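Local coordinates for protein glycosyltransferase (Streptomyces halstedii, PDB 3WAD) that belongs to the GT-B class of glycosyltransferases, enzymes built from two Rossmann-like domains that face each other across a cleft, at residues B[272-276]-B[372-377]; B[314-320]-B[334-340]; B[320-326]-B[345-349]; B[353-358]-B[388-392]. All coordinates share one frame; numbering follows the deposited sequence.

Contact 1: residues B[272-276]-B[372-377]; sequences AVADI and LRDQLR
The backbone oxygen of Asp-275 sits over one face of the Arg-377 guanidinium, 3.2 Å from CZ, although no direct hydrogen bond crosses the contact. Asp-275 is the centre of an inverse gamma turn just after helix 266-274, and there Ile-276 N bonds back to Ala-274 O at 2.8 Å. With CG opposite its backbone N (chi1 -175°), Asp-275 carries its carboxylate to the arginines, turned 67° from the Arg-377 guanidinium. Asp-275 OD2 and Arg-377 NH2 form a salt bridge at 3.1 Å, but the place of NH2 is less sure. A water bridges the second arginine: it donates to Asp-275 OD2 (2.6 Å) and accepts from Arg-373 NH1 (2.7 Å). Arg-373 itself lies side-on to Asp-374, with NE and NH2 both on OD1. The contact joins the C-terminal end of helix 266-274 and the turn after it to helix 369-381 of the C-terminal Rossmann-like domain, and Leu-376 of that helix reaches strands 247-251, 314-319 and 336-338. Beneath the charges, Val-273 CG2 meets Leu-372 CD1 at 3.5 Å, while Leu-376 CD2 is wedged between Val-273 CG1 (4.1 Å) and Ile-276 CD1 (3.9 Å), crossing both side chains at about a right angle.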
loop_
_atom_site.group_PDB
_atom_site.type_symbol
_atom_site.label_atom_id
_atom_site.label_comp_id
_atom_site.label_asym_id
_atom_site.label_seq_id
_atom_site.Cartn_x
_atom_site.Cartn_y
_atom_site.Cartn_z
ATOM N N ALA B 272 -14.177 20.401 30.943
ATOM C CA ALA B 272 -13.386 19.733 31.994
ATOM C C ALA B 272 -12.111 19.078 31.449
ATOM O O ALA B 272 -10.983 19.303 31.943
ATOM C CB ALA B 272 -14.211 18.724 32.721
ATOM N N VAL B 273 -12.306 18.261 30.417
ATOM C CA VAL B 273 -11.233 17.572 29.749
ATOM C C VAL B 273 -10.180 18.565 29.269
ATOM O O VAL B 273 -8.972 18.322 29.441
ATOM C CB VAL B 273 -11.794 16.713 28.591
ATOM C CG1 VAL B 273 -10.692 16.027 27.917
ATOM C CG2 VAL B 273 -12.747 15.677 29.154
ATOM N N ALA B 274 -10.604 19.720 28.753
ATOM C CA ALA B 274 -9.611 20.729 28.347
ATOM C C ALA B 274 -8.885 21.462 29.508
ATOM O O ALA B 274 -7.888 22.142 29.310
ATOM C CB ALA B 274 -10.247 21.743 27.375
ATOM N N ASP B 275 -9.378 21.323 30.730
ATOM C CA ASP B 275 -8.842 22.136 31.834
ATOM C C ASP B 275 -7.573 21.493 32.413
ATOM O O ASP B 275 -7.533 21.011 33.531
ATOM C CB ASP B 275 -9.965 22.393 32.848
ATOM C CG ASP B 275 -9.556 23.320 33.980
ATOM O OD1 ASP B 275 -8.611 24.141 33.793
ATOM O OD2 ASP B 275 -10.161 23.150 35.080
ATOM N N ILE B 276 -6.521 21.478 31.607
ATOM C CA ILE B 276 -5.322 20.727 31.889
ATOM C C ILE B 276 -4.137 21.469 31.294
ATOM O O ILE B 276 -4.280 22.326 30.449
ATOM C CB ILE B 276 -5.410 19.295 31.204
ATOM C CG1 ILE B 276 -5.427 19.428 29.662
ATOM C CG2 ILE B 276 -6.659 18.529 31.713
ATOM C CD1 ILE B 276 -4.583 18.435 28.957
ATOM N N LEU B 372 -12.815 12.317 34.240
ATOM C CA LEU B 372 -11.901 12.334 33.062
ATOM C C LEU B 372 -10.772 13.334 33.218
ATOM O O LEU B 372 -9.608 13.015 33.001
ATOM C CB LEU B 372 -12.627 12.705 31.791
ATOM C CG LEU B 372 -13.455 11.707 31.018
ATOM C CD1 LEU B 372 -13.983 12.436 29.717
ATOM C CD2 LEU B 372 -12.688 10.376 30.704
ATOM N N ARG B 373 -11.110 14.567 33.597
ATOM C CA ARG B 373 -10.108 15.594 33.729
ATOM C C ARG B 373 -9.027 15.182 34.730
ATOM O O ARG B 373 -7.763 15.248 34.444
ATOM C CB ARG B 373 -10.815 16.890 34.130
ATOM C CG ARG B 373 -9.933 18.037 34.351
ATOM C CD ARG B 373 -10.624 19.021 35.324
ATOM N NE ARG B 373 -10.713 18.495 36.688
ATOM C CZ ARG B 373 -11.578 18.932 37.614
ATOM N NH1 ARG B 373 -12.441 19.925 37.347
ATOM N NH2 ARG B 373 -11.565 18.372 38.827
ATOM N N ASP B 374 -9.485 14.687 35.891
ATOM C CA ASP B 374 -8.541 14.286 36.949
ATOM C C ASP B 374 -7.620 13.189 36.466
ATOM O O ASP B 374 -6.408 13.244 36.676
ATOM C CB ASP B 374 -9.265 13.833 38.213
ATOM C CG ASP B 374 -9.921 14.993 38.938
ATOM O OD1 ASP B 374 -9.580 16.153 38.601
ATOM O OD2 ASP B 374 -10.819 14.722 39.801
ATOM N N GLN B 375 -8.178 12.174 35.803
ATOM C CA GLN B 375 -7.321 11.110 35.218
ATOM C C GLN B 375 -6.316 11.688 34.205
ATOM O O GLN B 375 -5.113 11.394 34.256
ATOM C CB GLN B 375 -8.221 10.038 34.634
ATOM C CG GLN B 375 -8.925 9.216 35.694
ATOM C CD GLN B 375 -9.680 8.008 35.095
ATOM O OE1 GLN B 375 -10.250 8.092 34.024
ATOM N NE2 GLN B 375 -9.673 6.911 35.777
ATOM N N LEU B 376 -6.796 12.540 33.303
ATOM C CA LEU B 376 -5.931 13.148 32.305
ATOM C C LEU B 376 -4.803 13.946 32.930
ATOM O O LEU B 376 -3.640 13.868 32.465
ATOM C CB LEU B 376 -6.720 14.031 31.321
ATOM C CG LEU B 376 -5.941 14.497 30.064
ATOM C CD1 LEU B 376 -5.251 13.321 29.396
ATOM C CD2 LEU B 376 -6.832 15.213 29.067
ATOM N N ARG B 377 -5.140 14.704 33.996
ATOM C CA ARG B 377 -4.179 15.472 34.709
ATOM C C ARG B 377 -3.112 14.546 35.307
ATOM O O ARG B 377 -1.948 14.886 35.272
ATOM C CB ARG B 377 -4.880 16.333 35.767
ATOM C CG ARG B 377 -5.583 17.534 35.196
ATOM C CD ARG B 377 -5.900 18.545 36.306
ATOM N NE ARG B 377 -7.249 19.137 36.243
ATOM C CZ ARG B 377 -7.556 20.353 36.705
ATOM N NH1 ARG B 377 -6.622 21.151 37.199
ATOM N NH2 ARG B 377 -8.778 20.822 36.628
HETATM O O HOH W 1 -12.447 21.860 35.401
#

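Contact 2: residues B[314-320]-B[334-340]; sequences CAAIVHH and VPQLIVP
Cys-314 and Ala-315 meet the start of the second segment through their carbonyl oxygens, Cys-314 O against Val-334 CG1 at 3.7 Å and Ala-315 O against Pro-335 CD. The chain turns a corner at Ala-315. Beyond it, residues 316-319 run parallel to strand 336-338, the axes of these short segments 4.7 Å apart at closest and inclined by 13°, as adjacent strands of a beta-alpha-beta unit whose connection is helix 323-332. Ile-317 uses both its backbone groups: its N donates to Pro-335 O (3.0 Å), within the carbonyl plane, and its O accepts from Leu-337 N. Its CG2 branch lies beside Gln-336 CG, both side chains pointing the same way. Val-318 faces the other side of the sheet, where CG1 runs alongside Leu-337 CG at 3.9 Å under helix 369-381. Its own polar backbone atoms bond to strand 247-251. His-319 repeats the pattern of Ile-317, its N donating to Leu-337 O (2.8 Å) and its O accepting from Val-339 N (2.8 Å). With chi1 at 74°, its ring swings over to the Gln-336 side chain, and ring and amide are nearly coplanar, 14° apart. Gln-336 OE1 comes to the ring edge, too close for the fit to be trusted. At His-320 no N-H bond joins the two segments; CA-H...O contacts continue, His-320 CA lying 3.3 Å from Val-339 O. The pairing therefore depends on four backbone bonds, whereas the buried ND1 of His-319 finds no polar partner, and that side of the ring is probably held by packing.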
loop_
_atom_site.group_PDB
_atom_site.type_symbol
_atom_site.label_atom_id
_atom_site.label_comp_id
_atom_site.label_asym_id
_atom_site.label_seq_id
_atom_site.Cartn_x
_atom_site.Cartn_y
_atom_site.Cartn_z
ATOM N N CYS B 314 2.425 13.608 21.595
ATOM C CA CYS B 314 1.307 13.685 22.586
ATOM C C CYS B 314 1.709 13.100 23.903
ATOM O O CYS B 314 2.306 12.054 23.907
ATOM C CB CYS B 314 0.058 12.918 22.146
ATOM S SG CYS B 314 -0.802 13.785 20.875
ATOM N N ALA B 315 1.315 13.724 25.004
ATOM C CA ALA B 315 1.553 13.126 26.333
ATOM C C ALA B 315 0.450 12.124 26.679
ATOM O O ALA B 315 0.616 11.328 27.590
ATOM C CB ALA B 315 1.652 14.236 27.461
ATOM N N ALA B 316 -0.696 12.172 25.997
ATOM C CA ALA B 316 -1.774 11.232 26.343
ATOM C C ALA B 316 -2.761 11.081 25.204
ATOM O O ALA B 316 -2.884 11.986 24.371
ATOM C CB ALA B 316 -2.478 11.673 27.631
ATOM N N ILE B 317 -3.471 9.961 25.164
ATOM C CA ILE B 317 -4.605 9.858 24.239
ATOM C C ILE B 317 -5.755 9.294 25.038
ATOM O O ILE B 317 -5.600 8.342 25.797
ATOM C CB ILE B 317 -4.297 8.925 23.004
ATOM C CG1 ILE B 317 -5.509 8.844 22.045
ATOM C CG2 ILE B 317 -3.785 7.587 23.490
ATOM C CD1 ILE B 317 -5.114 8.454 20.626
ATOM N N VAL B 318 -6.906 9.891 24.829
ATOM C CA VAL B 318 -8.161 9.520 25.502
ATOM C C VAL B 318 -9.008 8.891 24.453
ATOM O O VAL B 318 -9.328 9.578 23.465
ATOM C CB VAL B 318 -8.889 10.828 26.025
ATOM C CG1 VAL B 318 -10.141 10.484 26.818
ATOM C CG2 VAL B 318 -7.933 11.647 26.895
ATOM N N HIS B 319 -9.419 7.631 24.641
ATOM C CA HIS B 319 -10.139 6.978 23.553
ATOM C C HIS B 319 -10.983 5.780 24.057
ATOM O O HIS B 319 -10.987 5.472 25.269
ATOM C CB HIS B 319 -9.119 6.596 22.436
ATOM C CG HIS B 319 -8.247 5.436 22.786
ATOM N ND1 HIS B 319 -7.191 5.528 23.666
ATOM C CD2 HIS B 319 -8.335 4.136 22.439
ATOM C CE1 HIS B 319 -6.626 4.340 23.792
ATOM N NE2 HIS B 319 -7.301 3.477 23.061
ATOM N N HIS B 320 -11.719 5.118 23.162
ATOM C CA HIS B 320 -12.618 4.053 23.617
ATOM C C HIS B 320 -12.018 2.651 23.694
ATOM O O HIS B 320 -12.765 1.662 23.983
ATOM C CB HIS B 320 -13.876 4.033 22.806
ATOM C CG HIS B 320 -13.708 3.367 21.491
ATOM N ND1 HIS B 320 -13.138 4.002 20.404
ATOM C CD2 HIS B 320 -14.020 2.105 21.081
ATOM C CE1 HIS B 320 -13.132 3.166 19.373
ATOM N NE2 HIS B 320 -13.662 2.010 19.758
ATOM N N VAL B 334 2.523 5.902 24.270
ATOM C CA VAL B 334 1.760 7.063 24.742
ATOM C C VAL B 334 0.778 6.572 25.803
ATOM O O VAL B 334 0.028 5.646 25.550
ATOM C CB VAL B 334 1.012 7.823 23.552
ATOM C CG1 VAL B 334 0.199 9.024 24.060
ATOM C CG2 VAL B 334 2.027 8.332 22.474
ATOM N N PRO B 335 0.775 7.199 26.990
ATOM C CA PRO B 335 -0.217 6.824 27.999
ATOM C C PRO B 335 -1.646 7.046 27.514
ATOM O O PRO B 335 -1.914 7.914 26.680
ATOM C CB PRO B 335 0.072 7.770 29.150
ATOM C CG PRO B 335 1.471 8.200 28.977
ATOM C CD PRO B 335 1.649 8.287 27.465
ATOM N N GLN B 336 -2.555 6.262 28.075
ATOM C CA GLN B 336 -3.919 6.178 27.620
ATOM C C GLN B 336 -4.913 6.519 28.730
ATOM O O GLN B 336 -4.733 6.125 29.881
ATOM C CB GLN B 336 -4.197 4.749 27.115
ATOM C CG GLN B 336 -3.415 4.399 25.921
ATOM C CD GLN B 336 -3.646 2.950 25.502
ATOM O OE1 GLN B 336 -4.694 2.610 25.003
ATOM N NE2 GLN B 336 -2.687 2.094 25.764
ATOM N N LEU B 337 -5.984 7.227 28.366
ATOM C CA LEU B 337 -7.163 7.222 29.184
ATOM C C LEU B 337 -8.232 6.529 28.363
ATOM O O LEU B 337 -8.559 6.969 27.259
ATOM C CB LEU B 337 -7.503 8.669 29.652
ATOM C CG LEU B 337 -8.801 9.162 30.282
ATOM C CD1 LEU B 337 -9.573 8.136 31.027
ATOM C CD2 LEU B 337 -8.625 10.551 31.026
ATOM N N ILE B 338 -8.683 5.397 28.872
ATOM C CA ILE B 338 -9.571 4.498 28.132
ATOM C C ILE B 338 -10.947 4.604 28.713
ATOM O O ILE B 338 -11.121 4.453 29.905
ATOM C CB ILE B 338 -9.043 2.992 28.155
ATOM C CG1 ILE B 338 -7.626 2.923 27.579
ATOM C CG2 ILE B 338 -9.956 2.059 27.292
ATOM C CD1 ILE B 338 -6.825 1.662 27.951
ATOM N N VAL B 339 -11.917 4.913 27.885
ATOM C CA VAL B 339 -13.295 4.819 28.269
ATOM C C VAL B 339 -13.885 3.617 27.469
ATOM O O VAL B 339 -14.383 3.805 26.358
ATOM C CB VAL B 339 -14.069 6.133 27.959
ATOM C CG1 VAL B 339 -15.602 5.983 28.284
ATOM C CG2 VAL B 339 -13.514 7.289 28.765
ATOM N N PRO B 340 -13.833 2.381 28.035
ATOM C CA PRO B 340 -14.042 1.229 27.118
ATOM C C PRO B 340 -15.430 1.148 26.500
ATOM O O PRO B 340 -16.449 1.361 27.145
ATOM C CB PRO B 340 -13.773 -0.011 27.976
ATOM C CG PRO B 340 -13.038 0.473 29.248
ATOM C CD PRO B 340 -13.241 1.993 29.337
#

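Contact 3: residues B[320-326]-B[345-349]; sequences HGGGGTR and DEGYV
The glycine-rich turn and first helical turn after strand 314-319 face the start of helix 346-355, and Arg-326 of that helical turn forms a buried salt bridge with Asp-345. The guanidinium approaches the carboxylate end-on, NH1 to OD2 at 2.9 Å and NH2 to OD1 at 2.8 Å. The first bond is nearly straight at 178°, yet it reaches OD2 from above the carboxylate plane, the two flat groups being turned 50° apart. NH1 also donates to Gly-321 O (2.9 Å), so the arginine pins the loop and the neighbouring helix. One guanidinium face lies against Val-349 CG2 and the opposite one against Gly-323 CA, which should limit its rotation. A water donates to Gly-321 O and Glu-346 O, at 2.8 and 3.0 Å. Glu-346 CG packs against the same carbonyl, 3.5 Å from Gly-321 O. Bent at chi2 (97°), the side chain turns OE1 back to Trp-344 N and brings OE2 to the edge of the His-320 ring, 3.9 Å from CD2. Asp-345 OD1 also accepts from the backbone N of Leu-154, just after strand 147-150 of the other sheet; the salt bridge lies between helices 323-332 and 346-355 where the two domains meet.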
loop_
_atom_site.group_PDB
_atom_site.type_symbol
_atom_site.label_atom_id
_atom_site.label_comp_id
_atom_site.label_asym_id
_atom_site.label_seq_id
_atom_site.Cartn_x
_atom_site.Cartn_y
_atom_site.Cartn_z
ATOM N N HIS B 320 -11.719 5.118 23.162
ATOM C CA HIS B 320 -12.618 4.053 23.617
ATOM C C HIS B 320 -12.018 2.651 23.694
ATOM O O HIS B 320 -12.765 1.662 23.983
ATOM C CB HIS B 320 -13.876 4.033 22.806
ATOM C CG HIS B 320 -13.708 3.367 21.491
ATOM N ND1 HIS B 320 -13.138 4.002 20.404
ATOM C CD2 HIS B 320 -14.020 2.105 21.081
ATOM C CE1 HIS B 320 -13.132 3.166 19.373
ATOM N NE2 HIS B 320 -13.662 2.010 19.758
ATOM N N GLY B 321 -10.692 2.557 23.497
ATOM C CA GLY B 321 -9.969 1.304 23.732
ATOM C C GLY B 321 -9.943 0.277 22.580
ATOM O O GLY B 321 -9.583 -0.893 22.803
ATOM N N GLY B 322 -10.382 0.700 21.379
ATOM C CA GLY B 322 -10.382 -0.173 20.179
ATOM C C GLY B 322 -8.943 -0.473 19.713
ATOM O O GLY B 322 -7.990 0.239 20.065
ATOM N N GLY B 323 -8.786 -1.512 18.904
ATOM C CA GLY B 323 -7.445 -2.016 18.538
ATOM C C GLY B 323 -6.602 -1.092 17.739
ATOM O O GLY B 323 -5.373 -1.036 17.933
ATOM N N GLY B 324 -7.215 -0.367 16.788
ATOM C CA GLY B 324 -6.402 0.492 15.885
ATOM C C GLY B 324 -5.757 1.575 16.705
ATOM O O GLY B 324 -4.558 1.861 16.577
ATOM N N THR B 325 -6.567 2.214 17.555
ATOM C CA THR B 325 -6.063 3.330 18.345
ATOM C C THR B 325 -5.117 2.915 19.441
ATOM O O THR B 325 -4.107 3.571 19.624
ATOM C CB THR B 325 -7.187 4.182 18.931
ATOM O OG1 THR B 325 -7.950 4.709 17.835
ATOM C CG2 THR B 325 -6.664 5.317 19.740
ATOM N N ARG B 326 -5.417 1.830 20.120
ATOM C CA ARG B 326 -4.500 1.364 21.147
ATOM C C ARG B 326 -3.180 0.820 20.567
ATOM O O ARG B 326 -2.138 0.920 21.203
ATOM C CB ARG B 326 -5.157 0.351 22.079
ATOM C CG ARG B 326 -5.337 -1.005 21.483
ATOM C CD ARG B 326 -6.283 -1.832 22.323
ATOM N NE ARG B 326 -6.334 -3.175 21.726
ATOM C CZ ARG B 326 -7.416 -3.934 21.677
ATOM N NH1 ARG B 326 -8.574 -3.500 22.207
ATOM N NH2 ARG B 326 -7.358 -5.145 21.103
ATOM N N ASP B 345 -13.363 -6.264 22.800
ATOM C CA ASP B 345 -12.416 -6.631 23.867
ATOM C C ASP B 345 -11.940 -5.425 24.637
ATOM O O ASP B 345 -10.961 -5.527 25.390
ATOM C CB ASP B 345 -11.157 -7.301 23.275
ATOM C CG ASP B 345 -10.463 -6.411 22.248
ATOM O OD1 ASP B 345 -9.465 -6.850 21.621
ATOM O OD2 ASP B 345 -10.917 -5.246 22.094
ATOM N N GLU B 346 -12.593 -4.282 24.449
ATOM C CA GLU B 346 -12.029 -3.055 24.949
ATOM C C GLU B 346 -11.939 -3.034 26.480
ATOM O O GLU B 346 -10.972 -2.483 27.033
ATOM C CB GLU B 346 -12.844 -1.845 24.455
ATOM C CG GLU B 346 -12.935 -1.739 22.982
ATOM C CD GLU B 346 -14.232 -2.335 22.489
ATOM O OE1 GLU B 346 -14.644 -3.456 22.868
ATOM O OE2 GLU B 346 -14.891 -1.628 21.731
ATOM N N GLY B 347 -12.919 -3.605 27.163
ATOM C CA GLY B 347 -12.975 -3.594 28.650
ATOM C C GLY B 347 -11.786 -4.370 29.212
ATOM O O GLY B 347 -11.037 -3.911 30.081
ATOM N N TYR B 348 -11.571 -5.534 28.634
ATOM C CA TYR B 348 -10.627 -6.489 29.142
ATOM C C TYR B 348 -9.213 -6.024 28.839
ATOM O O TYR B 348 -8.349 -6.082 29.705
ATOM C CB TYR B 348 -10.914 -7.864 28.554
ATOM C CG TYR B 348 -9.886 -8.894 28.984
ATOM C CD1 TYR B 348 -10.205 -9.812 29.957
ATOM C CD2 TYR B 348 -8.606 -8.938 28.399
ATOM C CE1 TYR B 348 -9.315 -10.777 30.325
ATOM C CE2 TYR B 348 -7.704 -9.890 28.751
ATOM C CZ TYR B 348 -8.062 -10.789 29.742
ATOM O OH TYR B 348 -7.214 -11.758 30.116
ATOM N N VAL B 349 -8.983 -5.515 27.631
ATOM C CA VAL B 349 -7.668 -4.967 27.291
ATOM C C VAL B 349 -7.402 -3.685 28.100
ATOM O O VAL B 349 -6.269 -3.434 28.516
ATOM C CB VAL B 349 -7.584 -4.682 25.824
ATOM C CG1 VAL B 349 -6.318 -3.829 25.483
ATOM C CG2 VAL B 349 -7.587 -6.039 25.033
HETATM O O HOH W 2 -8.785 -1.109 25.496
#

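Contact 4: residues B[353-358]-B[388-392]; sequences FAERGA and AAEQI
Phe-353 O is gripped by two backbone nitrogens, Ala-358 N at 3.1 Å and Arg-356 N at 3.2 Å, which reach it from opposite faces of its carbonyl plane. The bond from Ala-358 N, together with that from Gly-357 N to Ala-354 O and the positive phi of Gly-357 (83°), makes the Schellman motif at the end of helix 346-355. Helix 384-397 packs against this turn. Its Ala-388 CB packs against two carbonyl oxygens, 3.1 Å from Arg-356 O and 3.4 Å from Gly-357 O. No hydrogen bond crosses between the segments; Ile-392 carries most of the rest. Its CG1 lies over the centre of the Arg-356 guanidinium, 3.9 Å from CZ, where an aliphatic branch faces a flat cation. The arginine chain attains this pose by folding at chi2 and chi3 (45°), which lays the guanidinium over Ile-392 and brings NH2 within 3.5 Å of Gln-391 CG. The polar ends find their partner one turn further on: Glu-395 forms a salt bridge with Arg-356 and accepts from Gln-391 NE2, while Trp-212 makes a cation-pi contact with the same guanidinium. Deeper in, where Ile-392 also touches Ile-330 of helix 323-332, its CD1 meets the edge of the Phe-353 ring at CD2 (4.0 Å) and presses on Ala-358 CB at 3.5 Å, closer than ordinary carbon contact.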
loop_
_atom_site.group_PDB
_atom_site.type_symbol
_atom_site.label_atom_id
_atom_site.label_comp_id
_atom_site.label_asym_id
_atom_site.label_seq_id
_atom_site.Cartn_x
_atom_site.Cartn_y
_atom_site.Cartn_z
ATOM N N PHE B 353 -3.812 -2.853 30.363
ATOM C CA PHE B 353 -2.981 -1.663 30.312
ATOM C C PHE B 353 -2.923 -0.984 31.693
ATOM O O PHE B 353 -1.858 -0.512 32.102
ATOM C CB PHE B 353 -3.562 -0.643 29.342
ATOM C CG PHE B 353 -3.254 -0.901 27.875
ATOM C CD1 PHE B 353 -4.300 -1.152 26.978
ATOM C CD2 PHE B 353 -1.949 -0.807 27.391
ATOM C CE1 PHE B 353 -4.047 -1.381 25.626
ATOM C CE2 PHE B 353 -1.650 -1.030 25.996
ATOM C CZ PHE B 353 -2.696 -1.303 25.128
ATOM N N ALA B 354 -4.074 -0.938 32.372
ATOM C CA ALA B 354 -4.162 -0.269 33.687
ATOM C C ALA B 354 -3.217 -0.982 34.673
ATOM O O ALA B 354 -2.456 -0.307 35.372
ATOM C CB ALA B 354 -5.602 -0.201 34.203
ATOM N N GLU B 355 -3.168 -2.325 34.611
ATOM C CA GLU B 355 -2.328 -3.115 35.515
ATOM C C GLU B 355 -0.841 -2.912 35.312
ATOM O O GLU B 355 -0.078 -3.184 36.193
ATOM C CB GLU B 355 -2.604 -4.611 35.402
ATOM C CG GLU B 355 -3.948 -5.020 35.857
ATOM C CD GLU B 355 -4.209 -6.444 35.451
ATOM O OE1 GLU B 355 -3.418 -6.993 34.645
ATOM O OE2 GLU B 355 -5.184 -7.009 35.958
ATOM N N ARG B 356 -0.440 -2.463 34.135
ATOM C CA ARG B 356 0.954 -2.239 33.828
ATOM C C ARG B 356 1.328 -0.769 34.124
ATOM O O ARG B 356 2.481 -0.333 34.008
ATOM C CB ARG B 356 1.204 -2.676 32.375
ATOM C CG ARG B 356 1.016 -4.206 32.193
ATOM C CD ARG B 356 1.894 -4.809 31.106
ATOM N NE ARG B 356 3.291 -4.346 31.148
ATOM C CZ ARG B 356 4.233 -4.675 30.258
ATOM N NH1 ARG B 356 3.935 -5.487 29.278
ATOM N NH2 ARG B 356 5.490 -4.210 30.349
ATOM N N GLY B 357 0.341 0.001 34.549
ATOM C CA GLY B 357 0.582 1.368 34.917
ATOM C C GLY B 357 0.596 2.294 33.748
ATOM O O GLY B 357 1.010 3.440 33.908
ATOM N N ALA B 358 0.145 1.814 32.576
ATOM C CA ALA B 358 0.235 2.542 31.284
ATOM C C ALA B 358 -1.024 3.326 30.948
ATOM O O ALA B 358 -1.018 4.154 30.044
ATOM C CB ALA B 358 0.556 1.574 30.105
ATOM N N ALA B 388 5.767 3.286 31.957
ATOM C CA ALA B 388 5.045 2.072 31.673
ATOM C C ALA B 388 4.644 1.969 30.149
ATOM O O ALA B 388 4.763 0.895 29.532
ATOM C CB ALA B 388 3.826 2.028 32.541
ATOM N N ALA B 389 4.219 3.092 29.557
ATOM C CA ALA B 389 3.836 3.139 28.129
ATOM C C ALA B 389 5.064 2.846 27.257
ATOM O O ALA B 389 5.007 2.146 26.217
ATOM C CB ALA B 389 3.243 4.511 27.773
ATOM N N GLU B 390 6.188 3.416 27.665
ATOM C CA GLU B 390 7.450 3.159 26.968
ATOM C C GLU B 390 7.949 1.727 27.099
ATOM O O GLU B 390 8.496 1.181 26.161
ATOM C CB GLU B 390 8.489 4.152 27.417
ATOM C CG GLU B 390 8.073 5.528 27.166
ATOM C CD GLU B 390 9.145 6.264 26.434
ATOM O OE1 GLU B 390 9.954 6.987 27.085
ATOM O OE2 GLU B 390 9.188 6.083 25.195
ATOM N N GLN B 391 7.714 1.113 28.241
ATOM C CA GLN B 391 8.114 -0.261 28.460
ATOM C C GLN B 391 7.307 -1.153 27.509
ATOM O O GLN B 391 7.828 -2.098 26.871
ATOM C CB GLN B 391 7.838 -0.683 29.936
ATOM C CG GLN B 391 8.240 -2.125 30.271
ATOM C CD GLN B 391 9.660 -2.440 29.752
ATOM O OE1 GLN B 391 10.553 -1.577 29.799
ATOM N NE2 GLN B 391 9.877 -3.671 29.275
ATOM N N ILE B 392 5.999 -0.899 27.496
ATOM C CA ILE B 392 5.108 -1.556 26.527
ATOM C C ILE B 392 5.614 -1.420 25.070
ATOM O O ILE B 392 5.594 -2.415 24.313
ATOM C CB ILE B 392 3.611 -1.094 26.734
ATOM C CG1 ILE B 392 3.235 -1.503 28.170
ATOM C CG2 ILE B 392 2.689 -1.734 25.670
ATOM C CD1 ILE B 392 1.832 -1.312 28.604
#

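All four contacts belong to the C-terminal domain. From the N-terminal side, 272-276 opens contact 1, whose loop closes only at 372-377. Contacts 2 and 3 are nested inside that loop and cross each other: 314-320 and 320-326 share His-320, then 334-340 closes contact 2 and 345-349 closes contact 3. Contact 4 opens afterwards at 353-358, in series with both, and crosses contact 1 by closing at 388-392. Contact 2 lies in the sheet; helix 369-381 of contact 1 rests on it through Leu-337, whereas contacts 3 and 4 share helix 346-355 and touch where Arg-326 meets Phe-353. Contacts 2 and 4 also touch, Gln-336 N probably bonding to Ala-358 O and Ala-389 packing on Pro-335.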